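Local coordinates for protein Non-reducing end alpha-L-arabinofuranosidase BoGH43B (Bacteroides ovatus, PDB 5JOZ) that cleaves terminal non-reducing alpha-L-arabinofuranoside residues from xyloglucan branches, turning 'S' units into 'X' units during xyloglucan breakdown, at residues 308-313 with 500-505; 371-376 with 437-442; 126-131 with 177-182; 135-140 with 149-154. One frame throughout, in Å; residues are numbered along the deposited sequence.

Contact 1 (308-313 with 500-505); sequences QPVRDD and WFDFRC. With CA (calcium ion), chain C.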
loop_
_atom_site.group_PDB
_atom_site.type_symbol
_atom_site.label_atom_id
_atom_site.label_comp_id
_atom_site.label_asym_id
_atom_site.label_seq_id
_atom_site.Cartn_x
_atom_site.Cartn_y
_atom_site.Cartn_z
ATOM N N GLN A 308 -3.625 -17.985 4.862
ATOM C CA GLN A 308 -4.894 -17.357 5.220
ATOM C C GLN A 308 -5.970 -18.046 4.397
ATOM O O GLN A 308 -5.776 -18.253 3.191
ATOM C CB GLN A 308 -4.885 -15.857 4.907
ATOM N N PRO A 309 -7.099 -18.411 5.030
ATOM C CA PRO A 309 -8.147 -19.084 4.279
ATOM C C PRO A 309 -8.821 -18.150 3.265
ATOM O O PRO A 309 -8.782 -16.926 3.405
ATOM C CB PRO A 309 -9.123 -19.543 5.367
ATOM C CG PRO A 309 -8.947 -18.561 6.468
ATOM C CD PRO A 309 -7.525 -18.090 6.402
ATOM N N VAL A 310 -9.416 -18.755 2.247
ATOM C CA VAL A 310 -10.098 -18.034 1.176
ATOM C C VAL A 310 -11.312 -17.257 1.697
ATOM O O VAL A 310 -11.552 -16.131 1.270
ATOM C CB VAL A 310 -10.583 -19.021 0.079
ATOM C CG1 VAL A 310 -11.480 -18.319 -0.946
ATOM C CG2 VAL A 310 -9.386 -19.685 -0.597
ATOM N N ARG A 311 -12.085 -17.897 2.568
ATOM C CA ARG A 311 -13.290 -17.317 3.131
ATOM C C ARG A 311 -13.040 -16.656 4.481
ATOM O O ARG A 311 -12.548 -17.306 5.414
ATOM C CB ARG A 311 -14.334 -18.402 3.338
ATOM C CG ARG A 311 -15.641 -17.857 3.889
ATOM C CD ARG A 311 -16.799 -18.808 3.657
ATOM N NE ARG A 311 -17.088 -18.982 2.240
ATOM C CZ ARG A 311 -18.125 -19.663 1.751
ATOM N NH1 ARG A 311 -19.021 -20.243 2.558
ATOM N NH2 ARG A 311 -18.283 -19.739 0.435
ATOM N N ASP A 312 -13.398 -15.378 4.579
ATOM C CA ASP A 312 -13.598 -14.709 5.871
ATOM C C ASP A 312 -15.085 -14.832 6.224
ATOM O O ASP A 312 -15.955 -14.234 5.565
ATOM C CB ASP A 312 -13.154 -13.243 5.794
ATOM C CG ASP A 312 -13.095 -12.549 7.167
ATOM O OD1 ASP A 312 -13.767 -12.981 8.120
ATOM O OD2 ASP A 312 -12.376 -11.522 7.275
ATOM N N ASP A 313 -15.369 -15.625 7.252
ATOM C CA ASP A 313 -16.745 -15.879 7.695
ATOM C C ASP A 313 -17.314 -14.747 8.567
ATOM O O ASP A 313 -18.489 -14.793 8.929
ATOM C CB ASP A 313 -16.822 -17.200 8.497
ATOM C CG ASP A 313 -16.760 -18.440 7.626
ATOM O OD1 ASP A 313 -17.612 -18.590 6.723
ATOM O OD2 ASP A 313 -15.879 -19.294 7.877
ATOM N N TRP A 500 -20.321 -13.768 4.449
ATOM C CA TRP A 500 -18.929 -14.106 4.201
ATOM C C TRP A 500 -18.385 -13.386 2.982
ATOM O O TRP A 500 -19.140 -12.745 2.256
ATOM C CB TRP A 500 -18.750 -15.624 4.077
ATOM C CG TRP A 500 -19.727 -16.345 3.175
ATOM C CD1 TRP A 500 -20.802 -17.089 3.568
ATOM C CD2 TRP A 500 -19.691 -16.418 1.747
ATOM N NE1 TRP A 500 -21.443 -17.610 2.478
ATOM C CE2 TRP A 500 -20.778 -17.226 1.345
ATOM C CE3 TRP A 500 -18.836 -15.899 0.766
ATOM C CZ2 TRP A 500 -21.043 -17.515 -0.002
ATOM C CZ3 TRP A 500 -19.105 -16.175 -0.576
ATOM C CH2 TRP A 500 -20.209 -16.967 -0.946
ATOM N N PHE A 501 -17.068 -13.481 2.805
ATOM C CA PHE A 501 -16.334 -12.855 1.707
ATOM C C PHE A 501 -15.170 -13.776 1.339
ATOM O O PHE A 501 -14.288 -14.008 2.173
ATOM C CB PHE A 501 -15.804 -11.481 2.137
ATOM C CG PHE A 501 -15.257 -10.645 1.008
ATOM C CD1 PHE A 501 -14.005 -10.918 0.446
ATOM C CD2 PHE A 501 -15.978 -9.555 0.521
ATOM C CE1 PHE A 501 -13.503 -10.139 -0.584
ATOM C CE2 PHE A 501 -15.479 -8.774 -0.510
ATOM C CZ PHE A 501 -14.245 -9.063 -1.067
ATOM N N ASP A 502 -15.206 -14.307 0.111
ATOM C CA ASP A 502 -14.160 -15.147 -0.461
ATOM C C ASP A 502 -13.207 -14.303 -1.275
ATOM O O ASP A 502 -13.630 -13.455 -2.047
ATOM C CB ASP A 502 -14.742 -16.196 -1.412
ATOM C CG ASP A 502 -15.457 -17.330 -0.697
ATOM O OD1 ASP A 502 -15.514 -17.377 0.561
ATOM O OD2 ASP A 502 -15.975 -18.196 -1.423
ATOM N N PHE A 503 -11.920 -14.569 -1.128
ATOM C CA PHE A 503 -10.894 -13.883 -1.892
ATOM C C PHE A 503 -9.861 -14.926 -2.322
ATOM O O PHE A 503 -9.122 -15.439 -1.482
ATOM C CB PHE A 503 -10.260 -12.797 -1.015
ATOM C CG PHE A 503 -9.487 -11.767 -1.787
ATOM C CD1 PHE A 503 -10.153 -10.809 -2.553
ATOM C CD2 PHE A 503 -8.095 -11.749 -1.756
ATOM C CE1 PHE A 503 -9.451 -9.852 -3.271
ATOM C CE2 PHE A 503 -7.389 -10.794 -2.472
ATOM C CZ PHE A 503 -8.071 -9.844 -3.231
ATOM N N ARG A 504 -9.828 -15.261 -3.612
ATOM C CA ARG A 504 -8.933 -16.304 -4.112
ATOM C C ARG A 504 -7.992 -15.763 -5.175
ATOM O O ARG A 504 -8.432 -15.402 -6.257
ATOM C CB ARG A 504 -9.749 -17.466 -4.668
ATOM C CG ARG A 504 -8.945 -18.747 -4.805
ATOM C CD ARG A 504 -9.781 -19.826 -5.461
ATOM N NE ARG A 504 -11.066 -19.995 -4.779
ATOM C CZ ARG A 504 -11.327 -20.864 -3.798
ATOM N NH1 ARG A 504 -10.394 -21.707 -3.344
ATOM N NH2 ARG A 504 -12.557 -20.897 -3.270
ATOM N N CYS A 505 -6.703 -15.702 -4.843
ATOM C CA CYS A 505 -5.656 -15.330 -5.785
ATOM C C CYS A 505 -5.184 -16.554 -6.592
ATOM O O CYS A 505 -4.948 -17.644 -6.042
ATOM C CB CYS A 505 -4.471 -14.723 -5.047
ATOM S SG CYS A 505 -4.848 -13.262 -4.058
HETATM CA CA CA C . -20.583 -15.749 8.457
HETATM O O HOH W 1 -19.964 -17.577 7.030
HETATM O O HOH W 2 -20.666 -17.263 10.347
#
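Arg-311 NE donates to Asp-502 OD1 at 2.8 Å, the shortest polar bond between 308-313 and 500-505. The bond is nearly straight, 165° at the hydrogen. It uses the syn lone pair of OD1, and the oxygen lies close to the guanidinium plane. NH2 of Arg-311 adds a weak second bond to Asp-502 OD2 at 3.3 Å. The carboxylate therefore meets the guanidinium edge-on, with the two planes nearly coplanar. One face of the same guanidinium lies flat on the Trp-500 indole. The planes are 4° apart and the centres 3.7 Å apart, a stacked cation-pi pair. Trp-500 CG sits between its backbone N and carbonyl carbon (chi1 48°), which swings the indole beneath the arginine. An alanine here would probably lose the aromatic floor, leaving the salt bridge to Asp-502 to hold a guanidinium that could turn more freely. Farther along, both methyls of Val-310 rest on one face of the Arg-504 guanidinium; CG2 is 3.6 Å from NH1.

The backbones run antiparallel. Phe-503 N donates to Val-310 O, and Asp-312 and Phe-501 form a hydrogen-bonded pair. The polar end of Asp-312 turns to Trp-323 NE1 through OD2 and to Phe-314 N through OD1. Asp-313 O binds the calcium ion at 2.4 Å, and Asp-313 OD1 accepts a bond from a water on the same metal. Gly-341 and Asp-499 also bind it through their carbonyl oxygens. The arrangement is a short edge strand paired with a long sheet strand beside the calcium site of the concanavalin A-like C-terminal domain.

Contact 2 (371-376 with 437-442); sequences TASAKV and ILSITA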
loop_
_atom_site.group_PDB
_atom_site.type_symbol
_atom_site.label_atom_id
_atom_site.label_comp_id
_atom_site.label_asym_id
_atom_site.label_seq_id
_atom_site.Cartn_x
_atom_site.Cartn_y
_atom_site.Cartn_z
ATOM N N THR A 371 -10.766 -14.422 -7.980
ATOM C CA THR A 371 -12.190 -14.486 -7.759
ATOM C C THR A 371 -12.450 -13.903 -6.384
ATOM O O THR A 371 -11.801 -14.270 -5.414
ATOM C CB THR A 371 -12.705 -15.934 -7.818
ATOM O OG1 THR A 371 -12.522 -16.429 -9.146
ATOM C CG2 THR A 371 -14.194 -16.007 -7.455
ATOM N N ALA A 372 -13.406 -12.990 -6.324
ATOM C CA ALA A 372 -13.835 -12.374 -5.079
ATOM C C ALA A 372 -15.338 -12.457 -5.069
ATOM O O ALA A 372 -15.968 -12.068 -6.048
ATOM C CB ALA A 372 -13.401 -10.924 -5.043
ATOM N N SER A 373 -15.916 -12.962 -3.986
ATOM C CA SER A 373 -17.372 -13.008 -3.872
ATOM C C SER A 373 -17.823 -12.863 -2.433
ATOM O O SER A 373 -17.071 -13.135 -1.510
ATOM C CB SER A 373 -17.922 -14.305 -4.461
ATOM O OG SER A 373 -17.363 -15.436 -3.815
ATOM N N ALA A 374 -19.075 -12.456 -2.274
ATOM C CA ALA A 374 -19.647 -12.182 -0.971
ATOM C C ALA A 374 -21.128 -12.489 -0.983
ATOM O O ALA A 374 -21.839 -12.077 -1.895
ATOM C CB ALA A 374 -19.425 -10.719 -0.605
ATOM N N LYS A 375 -21.584 -13.192 0.045
ATOM C CA LYS A 375 -23.004 -13.411 0.274
ATOM C C LYS A 375 -23.503 -12.239 1.123
ATOM O O LYS A 375 -22.973 -11.992 2.211
ATOM C CB LYS A 375 -23.208 -14.740 1.005
ATOM C CG LYS A 375 -24.642 -15.237 1.150
ATOM C CD LYS A 375 -24.771 -16.105 2.401
ATOM C CE LYS A 375 -25.854 -17.161 2.298
ATOM N NZ LYS A 375 -25.978 -17.909 3.587
ATOM N N VAL A 376 -24.526 -11.543 0.628
ATOM C CA VAL A 376 -25.038 -10.337 1.260
ATOM C C VAL A 376 -26.568 -10.360 1.362
ATOM O O VAL A 376 -27.272 -10.822 0.451
ATOM C CB VAL A 376 -24.542 -9.066 0.523
ATOM C CG1 VAL A 376 -24.981 -9.054 -0.931
ATOM C CG2 VAL A 376 -24.984 -7.789 1.238
ATOM N N ILE A 437 -25.489 -13.650 -3.744
ATOM C CA ILE A 437 -24.057 -13.814 -3.862
ATOM C C ILE A 437 -23.634 -12.916 -4.988
ATOM O O ILE A 437 -24.060 -13.112 -6.127
ATOM C CB ILE A 437 -23.647 -15.261 -4.178
ATOM C CG1 ILE A 437 -24.066 -16.183 -3.028
ATOM C CG2 ILE A 437 -22.136 -15.326 -4.435
ATOM C CD1 ILE A 437 -23.837 -17.659 -3.292
ATOM N N LEU A 438 -22.813 -11.920 -4.654
ATOM C CA LEU A 438 -22.229 -11.014 -5.624
ATOM C C LEU A 438 -20.819 -11.462 -5.853
ATOM O O LEU A 438 -20.121 -11.799 -4.907
ATOM C CB LEU A 438 -22.224 -9.589 -5.094
ATOM C CG LEU A 438 -23.574 -8.934 -4.855
ATOM C CD1 LEU A 438 -23.328 -7.538 -4.322
ATOM C CD2 LEU A 438 -24.431 -8.876 -6.108
ATOM N N SER A 439 -20.388 -11.431 -7.104
ATOM C CA SER A 439 -19.143 -12.068 -7.500
ATOM C C SER A 439 -18.392 -11.199 -8.524
ATOM O O SER A 439 -18.996 -10.637 -9.438
ATOM C CB SER A 439 -19.465 -13.460 -8.045
ATOM O OG SER A 439 -18.403 -14.359 -7.832
ATOM N N ILE A 440 -17.082 -11.046 -8.320
ATOM C CA ILE A 440 -16.204 -10.341 -9.249
ATOM C C ILE A 440 -15.038 -11.256 -9.537
ATOM O O ILE A 440 -14.367 -11.702 -8.614
ATOM C CB ILE A 440 -15.634 -9.038 -8.663
ATOM C CG1 ILE A 440 -16.768 -8.084 -8.273
ATOM C CG2 ILE A 440 -14.676 -8.377 -9.658
ATOM C CD1 ILE A 440 -16.351 -7.052 -7.260
ATOM N N THR A 441 -14.815 -11.540 -10.815
ATOM C CA THR A 441 -13.698 -12.356 -11.245
ATOM C C THR A 441 -12.799 -11.478 -12.106
ATOM O O THR A 441 -13.273 -10.541 -12.764
ATOM C CB THR A 441 -14.153 -13.618 -12.012
ATOM O OG1 THR A 441 -14.632 -13.262 -13.310
ATOM C CG2 THR A 441 -15.239 -14.351 -11.247
ATOM N N ALA A 442 -11.509 -11.782 -12.093
ATOM C CA ALA A 442 -10.523 -10.914 -12.722
ATOM C C ALA A 442 -9.505 -11.681 -13.538
ATOM O O ALA A 442 -9.102 -12.786 -13.177
ATOM C CB ALA A 442 -9.823 -10.086 -11.661
#
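Ala-372 and Ile-440 form a hydrogen-bonded antiparallel pair. Ile-440 N donates to Ala-372 O at 2.7 Å, and this bond is almost straight at the hydrogen, 179°. Ala-372 N returns a bond to Ile-440 O at 2.8 Å. The next such pair is Ala-374 with Leu-438. Ala-374 N donates to Leu-438 O at 2.9 Å, and Leu-438 N donates back to Ala-374 O. Between them Ser-373 faces Ser-439 as a non-hydrogen-bonded pair, and Ser-373 CA comes close to Leu-438 O.

Side chains alternate between two faces. On one face Ser-439 OG lies 3.4 Å from Ser-373 CB, a contact of oxygen with carbon. A chi1 of -151° turns this hydroxyl away from the Ser-439 N and leans it toward the neighbouring strand. Beside it Thr-371 and Thr-441 run side by side, pointing the same way, with Thr-371 OG1 4.0 Å from Thr-441 CG2. Thr-441 OG1 instead bonds to Glu-450 OE2. The aliphatic part of Lys-375 passes Ile-437, CG to CG1 at 4.3 Å, and its NZ goes on to a salt bridge with Asp-499.

The other face is apolar and buried. Here Val-376 CG1 touches Leu-438 CD1 at 4.1 Å. The small Ala-372 and Ala-374 stand on this face with Leu-438 and Ile-440. Leu-389 lies against Ala-374, Leu-438 and Ile-440, and Leu-401 packs on the last two. Strands 389-392 and 397-406 thus cover this face from a second sheet, as in a beta sandwich. Within its own sheet, strand 370-377 lies between 496-505 and 436-442, and strand 446-453 flanks 436-442 on its far edge.

Contact 3 (126-131 with 177-182); sequences DPSIEF and GPHFYK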
loop_
_atom_site.group_PDB
_atom_site.type_symbol
_atom_site.label_atom_id
_atom_site.label_comp_id
_atom_site.label_asym_id
_atom_site.label_seq_id
_atom_site.Cartn_x
_atom_site.Cartn_y
_atom_site.Cartn_z
ATOM N N ASP A 126 9.434 11.777 2.096
ATOM C CA ASP A 126 10.441 10.731 2.240
ATOM C C ASP A 126 11.454 10.978 3.362
ATOM O O ASP A 126 12.659 10.853 3.156
ATOM C CB ASP A 126 11.166 10.524 0.896
ATOM C CG ASP A 126 10.226 10.099 -0.221
ATOM O OD1 ASP A 126 9.047 9.810 0.067
ATOM O OD2 ASP A 126 10.681 10.038 -1.386
ATOM N N PRO A 127 10.969 11.321 4.563
ATOM C CA PRO A 127 11.911 11.455 5.668
ATOM C C PRO A 127 12.478 10.094 6.019
ATOM O O PRO A 127 11.736 9.122 6.059
ATOM C CB PRO A 127 11.031 11.970 6.812
ATOM C CG PRO A 127 9.673 11.418 6.504
ATOM C CD PRO A 127 9.573 11.468 5.007
ATOM N N SER A 128 13.781 10.019 6.257
ATOM C CA SER A 128 14.398 8.771 6.680
ATOM C C SER A 128 15.163 8.981 7.955
ATOM O O SER A 128 15.646 10.078 8.204
ATOM C CB SER A 128 15.332 8.246 5.601
ATOM O OG SER A 128 15.795 6.952 5.940
ATOM N N ILE A 129 15.277 7.920 8.753
ATOM C CA ILE A 129 16.077 7.960 9.976
ATOM C C ILE A 129 17.077 6.823 9.984
ATOM O O ILE A 129 16.865 5.809 9.335
ATOM C CB ILE A 129 15.222 7.928 11.273
ATOM C CG1 ILE A 129 14.145 6.836 11.231
ATOM C CG2 ILE A 129 14.552 9.279 11.518
ATOM C CD1 ILE A 129 13.490 6.574 12.573
ATOM N N GLU A 130 18.180 7.026 10.697
ATOM C CA GLU A 130 19.139 5.975 10.953
ATOM C C GLU A 130 19.823 6.209 12.299
ATOM O O GLU A 130 20.096 7.351 12.673
ATOM C CB GLU A 130 20.184 5.930 9.841
ATOM C CG GLU A 130 21.116 4.724 9.916
ATOM C CD GLU A 130 20.435 3.400 9.590
ATOM O OE1 GLU A 130 20.979 2.358 10.014
ATOM O OE2 GLU A 130 19.381 3.392 8.903
ATOM N N PHE A 131 20.119 5.111 12.991
ATOM C CA PHE A 131 20.810 5.140 14.267
ATOM C C PHE A 131 22.269 4.748 14.121
ATOM O O PHE A 131 22.570 3.584 13.862
ATOM C CB PHE A 131 20.115 4.206 15.238
ATOM C CG PHE A 131 18.765 4.694 15.652
ATOM C CD1 PHE A 131 18.637 5.623 16.679
ATOM C CD2 PHE A 131 17.616 4.255 14.996
ATOM C CE1 PHE A 131 17.386 6.086 17.065
ATOM C CE2 PHE A 131 16.361 4.716 15.382
ATOM C CZ PHE A 131 16.246 5.634 16.416
ATOM N N GLY A 177 13.420 9.480 -1.788
ATOM C CA GLY A 177 13.742 8.278 -1.038
ATOM C C GLY A 177 15.147 8.074 -0.508
ATOM O O GLY A 177 15.657 6.951 -0.587
ATOM N N PRO A 178 15.770 9.133 0.066
ATOM C CA PRO A 178 17.143 8.972 0.538
ATOM C C PRO A 178 17.218 8.197 1.841
ATOM O O PRO A 178 16.424 8.448 2.749
ATOM C CB PRO A 178 17.605 10.411 0.754
ATOM C CG PRO A 178 16.363 11.123 1.148
ATOM C CD PRO A 178 15.291 10.510 0.293
ATOM N N HIS A 179 18.148 7.250 1.919
ATOM C CA HIS A 179 18.465 6.569 3.171
ATOM C C HIS A 179 19.932 6.762 3.482
ATOM O O HIS A 179 20.753 6.870 2.573
ATOM C CB HIS A 179 18.149 5.077 3.103
ATOM C CG HIS A 179 16.704 4.795 2.877
ATOM N ND1 HIS A 179 15.715 5.236 3.732
ATOM C CD2 HIS A 179 16.075 4.144 1.873
ATOM C CE1 HIS A 179 14.540 4.843 3.271
ATOM N NE2 HIS A 179 14.730 4.183 2.144
ATOM N N PHE A 180 20.230 6.747 4.776
ATOM C CA PHE A 180 21.533 7.026 5.311
ATOM C C PHE A 180 22.072 5.734 5.929
ATOM O O PHE A 180 21.399 5.127 6.755
ATOM C CB PHE A 180 21.383 8.128 6.374
ATOM C CG PHE A 180 22.677 8.760 6.793
ATOM C CD1 PHE A 180 23.502 9.360 5.859
ATOM C CD2 PHE A 180 23.062 8.769 8.129
ATOM C CE1 PHE A 180 24.696 9.944 6.243
ATOM C CE2 PHE A 180 24.252 9.351 8.520
ATOM C CZ PHE A 180 25.073 9.939 7.570
ATOM N N TYR A 181 23.264 5.302 5.515
ATOM C CA TYR A 181 23.906 4.117 6.103
ATOM C C TYR A 181 25.370 4.388 6.428
ATOM O O TYR A 181 26.054 5.100 5.693
ATOM C CB TYR A 181 23.826 2.908 5.166
ATOM C CG TYR A 181 22.459 2.629 4.590
ATOM C CD1 TYR A 181 21.418 2.197 5.397
ATOM C CD2 TYR A 181 22.210 2.806 3.233
ATOM C CE1 TYR A 181 20.161 1.942 4.871
ATOM C CE2 TYR A 181 20.965 2.551 2.692
ATOM C CZ TYR A 181 19.939 2.116 3.514
ATOM O OH TYR A 181 18.706 1.857 2.967
ATOM N N LYS A 182 25.842 3.825 7.536
ATOM C CA LYS A 182 27.259 3.860 7.875
ATOM C C LYS A 182 27.731 2.453 7.664
ATOM O O LYS A 182 27.443 1.586 8.483
ATOM C CB LYS A 182 27.480 4.307 9.325
ATOM C CG LYS A 182 28.901 4.141 9.863
ATOM C CD LYS A 182 29.948 4.844 9.006
ATOM C CE LYS A 182 31.316 4.850 9.670
ATOM N NZ LYS A 182 31.291 5.508 11.009
HETATM O O HOH W 3 13.612 8.426 2.258
HETATM O O HOH W 4 23.860 2.246 9.038
#
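This is a buried contact between the first strands of two adjacent four-stranded sheets in the catalytic domain, consistent with neighbouring blades of the five-bladed beta-propeller of family GH43. Strands 128-131 and 177-182 run nearly parallel, 6° apart. Their axes approach to 6.3 Å, and side chains and water bridge the gap. Asp-126 OD2 accepts Gly-177 N at 2.8 Å. The N-H comes to the anti side of OD2, 25° out of the carboxylate plane. Ser-128 OG and His-179 ND1 share a hydrogen bond of 2.8 Å, with OG at the edge of the imidazole and near its plane. With chi1 at -172° the hydroxyl of Ser-128 points away from its own N and out across the gap. One water donates to both Asp-126 O and Pro-178 O. A second accepts from Lys-182 N and donates to Glu-130 OE1. Glu-130 CG packs against Phe-180 O at 3.2 Å, while OE2 forms a salt bridge with Arg-81. Asp-126 is inferred to modulate the pKa of the proton donor Glu-176 and to orient it. Gly-177 directly follows Glu-176 in the chain, and its bond to Asp-126 probably helps fix the carboxylate beside the proton donor.

Contact 4 (135-140 with 149-154); sequences KMYFLS and LGVMDP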
loop_
_atom_site.group_PDB
_atom_site.type_symbol
_atom_site.label_atom_id
_atom_site.label_comp_id
_atom_site.label_asym_id
_atom_site.label_seq_id
_atom_site.Cartn_x
_atom_site.Cartn_y
_atom_site.Cartn_z
ATOM N N LYS A 135 23.488 8.328 17.828
ATOM C CA LYS A 135 22.729 9.480 17.331
ATOM C C LYS A 135 21.635 9.002 16.397
ATOM O O LYS A 135 21.788 7.989 15.702
ATOM C CB LYS A 135 23.622 10.434 16.547
ATOM C CG LYS A 135 24.807 10.972 17.323
ATOM C CD LYS A 135 25.565 12.008 16.510
ATOM C CE LYS A 135 26.714 12.608 17.303
ATOM N NZ LYS A 135 27.043 13.959 16.783
ATOM N N MET A 136 20.542 9.756 16.369
ATOM C CA MET A 136 19.415 9.490 15.487
ATOM C C MET A 136 19.440 10.516 14.357
ATOM O O MET A 136 18.994 11.658 14.538
ATOM C CB MET A 136 18.114 9.571 16.280
ATOM C CG MET A 136 16.839 9.402 15.474
ATOM S SD MET A 136 15.436 9.432 16.601
ATOM C CE MET A 136 14.077 9.817 15.503
ATOM N N TYR A 137 19.962 10.096 13.196
ATOM C CA TYR A 137 20.050 10.956 12.012
ATOM C C TYR A 137 18.707 11.055 11.294
ATOM O O TYR A 137 17.969 10.081 11.230
ATOM C CB TYR A 137 21.125 10.456 11.033
ATOM C CG TYR A 137 22.524 10.732 11.496
ATOM C CD1 TYR A 137 23.166 11.916 11.147
ATOM C CD2 TYR A 137 23.218 9.811 12.280
ATOM C CE1 TYR A 137 24.453 12.183 11.585
ATOM C CE2 TYR A 137 24.514 10.068 12.710
ATOM C CZ TYR A 137 25.117 11.258 12.363
ATOM O OH TYR A 137 26.391 11.528 12.775
ATOM N N PHE A 138 18.416 12.240 10.764
ATOM C CA PHE A 138 17.211 12.518 9.976
ATOM C C PHE A 138 17.739 12.988 8.639
ATOM O O PHE A 138 18.474 13.966 8.590
ATOM C CB PHE A 138 16.352 13.612 10.637
ATOM C CG PHE A 138 15.153 14.066 9.816
ATOM C CD1 PHE A 138 15.298 14.989 8.769
ATOM C CD2 PHE A 138 13.868 13.614 10.124
ATOM C CE1 PHE A 138 14.200 15.418 8.029
ATOM C CE2 PHE A 138 12.759 14.040 9.383
ATOM C CZ PHE A 138 12.924 14.944 8.333
ATOM N N LEU A 139 17.373 12.278 7.572
ATOM C CA LEU A 139 17.732 12.639 6.223
ATOM C C LEU A 139 16.428 12.818 5.438
ATOM O O LEU A 139 15.522 11.985 5.537
ATOM C CB LEU A 139 18.622 11.546 5.640
ATOM C CG LEU A 139 19.095 11.657 4.187
ATOM C CD1 LEU A 139 20.031 12.835 3.985
ATOM C CD2 LEU A 139 19.775 10.367 3.762
ATOM N N SER A 140 16.317 13.915 4.696
ATOM C CA SER A 140 15.201 14.119 3.794
ATOM C C SER A 140 15.634 14.937 2.589
ATOM O O SER A 140 16.625 15.663 2.678
ATOM C CB SER A 140 14.073 14.849 4.507
ATOM O OG SER A 140 14.353 16.238 4.604
ATOM N N LEU A 149 20.555 16.727 6.078
ATOM C CA LEU A 149 20.854 15.871 7.217
ATOM C C LEU A 149 20.755 16.686 8.510
ATOM O O LEU A 149 21.087 17.870 8.527
ATOM C CB LEU A 149 22.254 15.280 7.083
ATOM C CG LEU A 149 22.594 14.129 8.035
ATOM C CD1 LEU A 149 21.763 12.874 7.749
ATOM C CD2 LEU A 149 24.081 13.820 7.932
ATOM N N GLY A 150 20.307 16.028 9.577
ATOM C CA GLY A 150 20.199 16.611 10.918
ATOM C C GLY A 150 20.264 15.506 11.969
ATOM O O GLY A 150 20.301 14.317 11.629
ATOM N N VAL A 151 20.303 15.893 13.241
ATOM C CA VAL A 151 20.324 14.941 14.353
ATOM C C VAL A 151 19.157 15.286 15.251
ATOM O O VAL A 151 18.787 16.450 15.383
ATOM C CB VAL A 151 21.663 14.964 15.125
ATOM C CG1 VAL A 151 21.709 13.865 16.189
ATOM C CG2 VAL A 151 22.820 14.789 14.149
ATOM N N MET A 152 18.585 14.257 15.857
ATOM C CA MET A 152 17.277 14.328 16.470
ATOM C C MET A 152 17.331 13.612 17.818
ATOM O O MET A 152 18.019 12.597 17.963
ATOM C CB MET A 152 16.275 13.659 15.518
ATOM C CG MET A 152 14.814 14.040 15.687
ATOM S SD MET A 152 13.786 13.273 14.410
ATOM C CE MET A 152 13.459 14.665 13.333
ATOM N N ASP A 153 16.635 14.169 18.803
ATOM C CA ASP A 153 16.479 13.544 20.116
ATOM C C ASP A 153 15.360 12.504 20.008
ATOM O O ASP A 153 14.227 12.868 19.676
ATOM C CB ASP A 153 16.126 14.603 21.171
ATOM C CG ASP A 153 15.744 14.004 22.522
ATOM O OD1 ASP A 153 16.553 13.280 23.139
ATOM O OD2 ASP A 153 14.623 14.279 22.972
ATOM N N PRO A 154 15.666 11.216 20.281
ATOM C CA PRO A 154 14.638 10.158 20.211
ATOM C C PRO A 154 13.368 10.406 21.035
ATOM O O PRO A 154 12.278 10.061 20.590
ATOM C CB PRO A 154 15.368 8.918 20.748
ATOM C CG PRO A 154 16.810 9.174 20.490
ATOM C CD PRO A 154 17.001 10.658 20.594
#
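Strands 135-140 and 149-152 are the inner pair of a four-stranded antiparallel sheet and the arms of a beta hairpin. Phe-138 and Gly-150 form the hydrogen-bonded pair. Phe-138 N donates to Gly-150 O at 2.9 Å from above the carbonyl plane, 41° out of it. Gly-150 N returns a bond to Phe-138 O, this one in the carbonyl plane. Met-152 N to Met-136 O is a weak, bent bond.

On the face with Tyr-137, Leu-149 meets the tyrosine ring obliquely. Its CD1 lies 3.8 Å from Tyr-137 CD1, and the same methyl reaches Leu-139 CB at 4.0 Å. Leu-149 CG is anti to the backbone N (chi1 -167°), which carries both methyls over toward the partner strand. Shortening this leucine to an alanine would probably open a gap between Tyr-137 and Leu-139 and leave the tyrosine ring less firmly held. Val-151 runs alongside Tyr-137, with CG2 4.0 Å from CE1. Phe-180, from the next sheet, meets the Tyr-137 ring and also touches Leu-139 and Leu-149.

On the face with Phe-138, Met-152 bends at chi3 (-105°) and brings CE to 3.4 Å from Phe-138 CD2. Its sulfur makes an oblique Met-aromatic contact with that ring. Met-136 extends across, with CE 3.6 Å from Met-152 SD, and its own sulfur lies against Pro-154. Phe-159 meets Phe-138 edge-to-face. Both faces are therefore mainly apolar, and cohesion here rests on methyl, sulfur and ring contacts, with the Phe-138/Gly-150 backbone pair setting the register.

Contacts 1 and 2 belong to the concanavalin A-like domain, and contacts 3 and 4 to the catalytic domain; contacts 1 and 3 have centres about 38 Å apart. In each domain the two contacts adjoin and reach the same sheet. Asp-502 N and Ser-373 O join contact 1 to contact 2 through a probable hydrogen bond, as Ser-128 N and Leu-139 O join contact 3 to contact 4. Contacts 3 and 4 are buried, whereas contacts 1 and 2 are partly buried. Contact 1 relies on charge and cation-pi stacking near a metal, contact 2 on a regular backbone ladder. Contact 3 bridges two sheets by polar side chains and water; contact 4 lines both faces of one sheet with apolar groups.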